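Long-range contact in serpin (Taeniopygia guttata, PDB 5HGC), which probably inhibits serine-type endopeptidases and can hold a cortisol molecule in a pocket: residues 165-176 and 313-324. Sequence-based numbering, arbitrary orientation.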
loop_
_atom_site.group_PDB
_atom_site.type_symbol
_atom_site.label_atom_id
_atom_site.label_comp_id
_atom_site.label_asym_id
_atom_site.label_seq_id
_atom_site.Cartn_x
_atom_site.Cartn_y
_atom_site.Cartn_z
ATOM N N THR A 165 -7.581 9.195 -24.022
ATOM C CA THR A 165 -7.292 8.104 -23.089
ATOM C C THR A 165 -7.908 6.860 -23.661
ATOM O O THR A 165 -9.054 6.835 -24.056
ATOM C CB THR A 165 -7.863 8.383 -21.691
ATOM O OG1 THR A 165 -7.258 9.565 -21.171
ATOM C CG2 THR A 165 -7.570 7.255 -20.729
ATOM N N VAL A 166 -7.111 5.825 -23.735
ATOM C CA VAL A 166 -7.629 4.554 -24.177
ATOM C C VAL A 166 -8.192 3.819 -22.936
ATOM O O VAL A 166 -9.373 3.463 -22.903
ATOM C CB VAL A 166 -6.522 3.809 -24.946
ATOM C CG1 VAL A 166 -6.907 2.383 -25.235
ATOM C CG2 VAL A 166 -6.247 4.513 -26.275
ATOM N N MET A 167 -7.345 3.644 -21.907
ATOM C CA MET A 167 -7.715 2.952 -20.649
ATOM C C MET A 167 -7.029 3.583 -19.440
ATOM O O MET A 167 -5.813 3.833 -19.450
ATOM C CB MET A 167 -7.378 1.460 -20.746
ATOM C CG MET A 167 -7.442 0.730 -19.429
ATOM S SD MET A 167 -7.390 -1.053 -19.616
ATOM C CE MET A 167 -5.748 -1.298 -20.253
ATOM N N LEU A 168 -7.841 3.880 -18.441
ATOM C CA LEU A 168 -7.426 4.246 -17.118
ATOM C C LEU A 168 -7.517 3.017 -16.179
ATOM O O LEU A 168 -8.589 2.450 -15.991
ATOM C CB LEU A 168 -8.347 5.371 -16.613
ATOM C CG LEU A 168 -8.128 5.774 -15.146
ATOM C CD1 LEU A 168 -6.717 6.325 -14.921
ATOM C CD2 LEU A 168 -9.148 6.765 -14.633
ATOM N N LEU A 169 -6.400 2.586 -15.601
ATOM C CA LEU A 169 -6.434 1.568 -14.511
ATOM C C LEU A 169 -6.415 2.305 -13.205
ATOM O O LEU A 169 -5.462 3.023 -12.930
ATOM C CB LEU A 169 -5.243 0.620 -14.604
ATOM C CG LEU A 169 -5.057 -0.460 -13.535
ATOM C CD1 LEU A 169 -6.189 -1.478 -13.457
ATOM C CD2 LEU A 169 -3.745 -1.161 -13.859
ATOM N N ALA A 170 -7.482 2.180 -12.430
ATOM C CA ALA A 170 -7.535 2.774 -11.086
ATOM C C ALA A 170 -7.351 1.704 -9.939
ATOM O O ALA A 170 -8.097 0.702 -9.914
ATOM C CB ALA A 170 -8.843 3.516 -10.897
ATOM N N SER A 171 -6.369 1.885 -9.023
ATOM C CA SER A 171 -6.461 1.177 -7.724
ATOM C C SER A 171 -6.500 2.145 -6.576
ATOM O O SER A 171 -5.752 3.140 -6.530
ATOM C CB SER A 171 -5.422 0.083 -7.503
ATOM O OG SER A 171 -4.170 0.708 -7.352
ATOM N N PHE A 172 -7.396 1.854 -5.641
ATOM C CA PHE A 172 -7.548 2.717 -4.526
ATOM C C PHE A 172 -7.920 1.909 -3.305
ATOM O O PHE A 172 -8.473 0.826 -3.410
ATOM C CB PHE A 172 -8.564 3.806 -4.837
ATOM C CG PHE A 172 -9.859 3.285 -5.382
ATOM C CD1 PHE A 172 -9.964 2.863 -6.733
ATOM C CD2 PHE A 172 -11.002 3.221 -4.564
ATOM C CE1 PHE A 172 -11.186 2.379 -7.226
ATOM C CE2 PHE A 172 -12.227 2.751 -5.078
ATOM C CZ PHE A 172 -12.316 2.328 -6.395
ATOM N N VAL A 173 -7.628 2.462 -2.139
ATOM C CA VAL A 173 -7.792 1.731 -0.857
ATOM C C VAL A 173 -7.699 2.734 0.263
ATOM O O VAL A 173 -6.804 3.578 0.257
ATOM C CB VAL A 173 -6.764 0.578 -0.687
ATOM C CG1 VAL A 173 -5.348 1.091 -0.895
ATOM C CG2 VAL A 173 -6.975 -0.116 0.636
ATOM N N TYR A 174 -8.677 2.664 1.161
ATOM C CA TYR A 174 -8.702 3.433 2.403
ATOM C C TYR A 174 -8.610 2.418 3.573
ATOM O O TYR A 174 -9.210 1.322 3.509
ATOM C CB TYR A 174 -9.993 4.277 2.544
ATOM C CG TYR A 174 -10.223 4.794 3.968
ATOM C CD1 TYR A 174 -9.660 6.031 4.404
ATOM C CD2 TYR A 174 -10.976 4.041 4.915
ATOM C CE1 TYR A 174 -9.894 6.520 5.703
ATOM C CE2 TYR A 174 -11.171 4.508 6.232
ATOM C CZ TYR A 174 -10.628 5.731 6.608
ATOM O OH TYR A 174 -10.836 6.175 7.879
ATOM N N PHE A 175 -7.883 2.793 4.638
ATOM C CA PHE A 175 -7.825 1.969 5.821
ATOM C C PHE A 175 -7.787 2.848 7.059
ATOM O O PHE A 175 -7.196 3.945 7.062
ATOM C CB PHE A 175 -6.606 1.014 5.736
ATOM C CG PHE A 175 -6.456 0.057 6.916
ATOM C CD1 PHE A 175 -7.313 -1.065 7.065
ATOM C CD2 PHE A 175 -5.470 0.271 7.891
ATOM C CE1 PHE A 175 -7.178 -1.947 8.157
ATOM C CE2 PHE A 175 -5.339 -0.610 8.980
ATOM C CZ PHE A 175 -6.196 -1.725 9.121
ATOM N N LYS A 176 -8.438 2.367 8.108
ATOM C CA LYS A 176 -8.253 2.858 9.483
ATOM C C LYS A 176 -8.271 1.642 10.388
ATOM O O LYS A 176 -9.234 0.821 10.405
ATOM C CB LYS A 176 -9.336 3.848 9.879
ATOM C CG LYS A 176 -9.324 4.259 11.346
ATOM C CD LYS A 176 -10.008 5.617 11.531
ATOM C CE LYS A 176 -9.998 6.022 12.981
ATOM N NZ LYS A 176 -10.992 7.054 13.351
ATOM N N LYS A 313 -3.802 -0.289 -24.849
ATOM C CA LYS A 313 -2.609 -0.064 -24.033
ATOM C C LYS A 313 -3.076 0.704 -22.811
ATOM O O LYS A 313 -4.183 1.277 -22.800
ATOM C CB LYS A 313 -1.555 0.760 -24.799
ATOM C CG LYS A 313 -1.946 2.237 -24.945
ATOM C CD LYS A 313 -0.906 3.004 -25.743
ATOM C CE LYS A 313 -1.474 4.371 -26.124
ATOM N NZ LYS A 313 -0.831 4.896 -27.362
ATOM N N VAL A 314 -2.247 0.748 -21.776
ATOM C CA VAL A 314 -2.673 1.414 -20.557
ATOM C C VAL A 314 -2.252 2.836 -20.720
ATOM O O VAL A 314 -1.075 3.089 -20.814
ATOM C CB VAL A 314 -2.069 0.745 -19.296
ATOM C CG1 VAL A 314 -2.517 1.438 -18.019
ATOM C CG2 VAL A 314 -2.466 -0.719 -19.280
ATOM N N SER A 315 -3.213 3.751 -20.776
ATOM C CA SER A 315 -2.899 5.172 -20.945
ATOM C C SER A 315 -2.391 5.782 -19.629
ATOM O O SER A 315 -1.443 6.534 -19.617
ATOM C CB SER A 315 -4.107 5.982 -21.469
ATOM O OG SER A 315 -4.527 5.547 -22.739
ATOM N N LYS A 316 -3.032 5.424 -18.528
ATOM C CA LYS A 316 -2.851 6.071 -17.252
ATOM C C LYS A 316 -3.237 4.994 -16.216
ATOM O O LYS A 316 -4.229 4.273 -16.416
ATOM C CB LYS A 316 -3.784 7.262 -17.197
ATOM C CG LYS A 316 -3.097 8.568 -16.875
ATOM C CD LYS A 316 -4.010 9.526 -16.071
ATOM C CE LYS A 316 -3.296 10.840 -15.699
ATOM N NZ LYS A 316 -3.971 11.649 -14.660
ATOM N N VAL A 317 -2.400 4.826 -15.181
ATOM C CA VAL A 317 -2.722 4.061 -13.960
ATOM C C VAL A 317 -2.542 4.975 -12.798
ATOM O O VAL A 317 -1.442 5.453 -12.552
ATOM C CB VAL A 317 -1.944 2.746 -13.797
ATOM C CG1 VAL A 317 -0.488 2.866 -14.207
ATOM C CG2 VAL A 317 -2.094 2.162 -12.384
ATOM N N VAL A 318 -3.654 5.284 -12.141
ATOM C CA VAL A 318 -3.689 6.074 -10.910
ATOM C C VAL A 318 -3.868 5.165 -9.710
ATOM O O VAL A 318 -4.770 4.325 -9.714
ATOM C CB VAL A 318 -4.801 7.124 -10.921
ATOM C CG1 VAL A 318 -4.659 8.035 -9.704
ATOM C CG2 VAL A 318 -4.630 7.972 -12.174
ATOM N N HIS A 319 -2.986 5.318 -8.716
ATOM C CA HIS A 319 -3.100 4.641 -7.427
ATOM C C HIS A 319 -3.320 5.631 -6.299
ATOM O O HIS A 319 -2.556 6.581 -6.182
ATOM C CB HIS A 319 -1.866 3.829 -7.144
ATOM C CG HIS A 319 -1.871 3.222 -5.781
ATOM N ND1 HIS A 319 -2.695 2.169 -5.437
ATOM C CD2 HIS A 319 -1.190 3.555 -4.656
ATOM C CE1 HIS A 319 -2.497 1.865 -4.164
ATOM N NE2 HIS A 319 -1.586 2.689 -3.671
ATOM N N LYS A 320 -4.358 5.456 -5.485
ATOM C CA LYS A 320 -4.530 6.344 -4.324
ATOM C C LYS A 320 -4.740 5.511 -3.054
ATOM O O LYS A 320 -5.658 4.669 -2.999
ATOM C CB LYS A 320 -5.662 7.370 -4.527
ATOM C CG LYS A 320 -5.703 8.537 -3.531
ATOM C CD LYS A 320 -6.676 9.609 -4.000
ATOM C CE LYS A 320 -6.537 10.977 -3.301
ATOM N NZ LYS A 320 -7.368 11.241 -2.067
ATOM N N ALA A 321 -3.872 5.720 -2.058
ATOM C CA ALA A 321 -4.004 5.037 -0.761
ATOM C C ALA A 321 -4.271 6.070 0.306
ATOM O O ALA A 321 -3.732 7.157 0.284
ATOM C CB ALA A 321 -2.776 4.219 -0.408
ATOM N N SER A 322 -5.084 5.708 1.274
ATOM C CA SER A 322 -5.487 6.643 2.259
ATOM C C SER A 322 -5.625 5.960 3.626
ATOM O O SER A 322 -6.137 4.829 3.755
ATOM C CB SER A 322 -6.778 7.250 1.771
ATOM O OG SER A 322 -7.120 8.298 2.585
ATOM N N LEU A 323 -5.193 6.656 4.658
ATOM C CA LEU A 323 -5.071 6.051 5.988
ATOM C C LEU A 323 -5.405 7.062 7.043
ATOM O O LEU A 323 -4.922 8.187 7.009
ATOM C CB LEU A 323 -3.626 5.559 6.192
ATOM C CG LEU A 323 -3.195 5.141 7.618
ATOM C CD1 LEU A 323 -3.827 3.792 8.019
ATOM C CD2 LEU A 323 -1.664 5.122 7.791
ATOM N N ASP A 324 -6.213 6.684 7.992
ATOM C CA ASP A 324 -6.288 7.486 9.193
ATOM C C ASP A 324 -5.678 6.736 10.380
ATOM O O ASP A 324 -5.836 5.469 10.529
ATOM C CB ASP A 324 -7.738 7.833 9.542
ATOM C CG ASP A 324 -8.370 8.741 8.537
ATOM O OD1 ASP A 324 -7.688 9.675 8.066
ATOM O OD2 ASP A 324 -9.552 8.500 8.208
#
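Leu169 and Val317 lie side by side on the face of two parallel strands that also carries Ser171 and His319, Leu169 CD2 4.0 Å from Val317 CG2. Here Ser171 OG meets His319 ND1 at 2.8 Å, in the plane of the imidazole and at its edge. The serine hydroxyl sits between its own backbone N and carbonyl carbon (chi1 69°), turned onto this ring edge, and is also weakly bonded to Ser41. His319 NE2 accepts a hydrogen bond from the backbone N of Ser38, so both ring nitrogens are engaged and the ring's rotation is fixed. Helix 39-52 packs beneath, Leu49 touching Leu169 and Val314, Phe46 touching Val317. A continuous parallel ladder ties the backbones, from Leu169 N to Lys316 O (2.9 Å) through to Asp324 N on Phe175 O (3.1 Å). These are the central strands of serpin sheet A, and their direct pairing is that of the native fold, with no reactive-loop strand inserted between them; the Ser171-His319 pair lies in the shutter region. The other face is mixed: helix 135-149 covers Leu168 and Phe172, and Leu168 CD1 touches Val318 CG2 (3.8 Å), whereas the partly exposed Lys316 and Lys320 lead their chains away from the partner strand. Farther along, Tyr174 OH donates to Asp324 OD2 (2.7 Å) on its anti side, 27° out of the carboxylate plane, and Asp324 OD1 is bonded to Ser277. A phenylalanine in place of Tyr174 would probably leave Asp324 OD2 without this donor and the carboxylate less firmly oriented. Beside it the exposed Lys176 rests CD on Asp324 CB (3.7 Å), its ammonium reaching on to a salt bridge with Asp326.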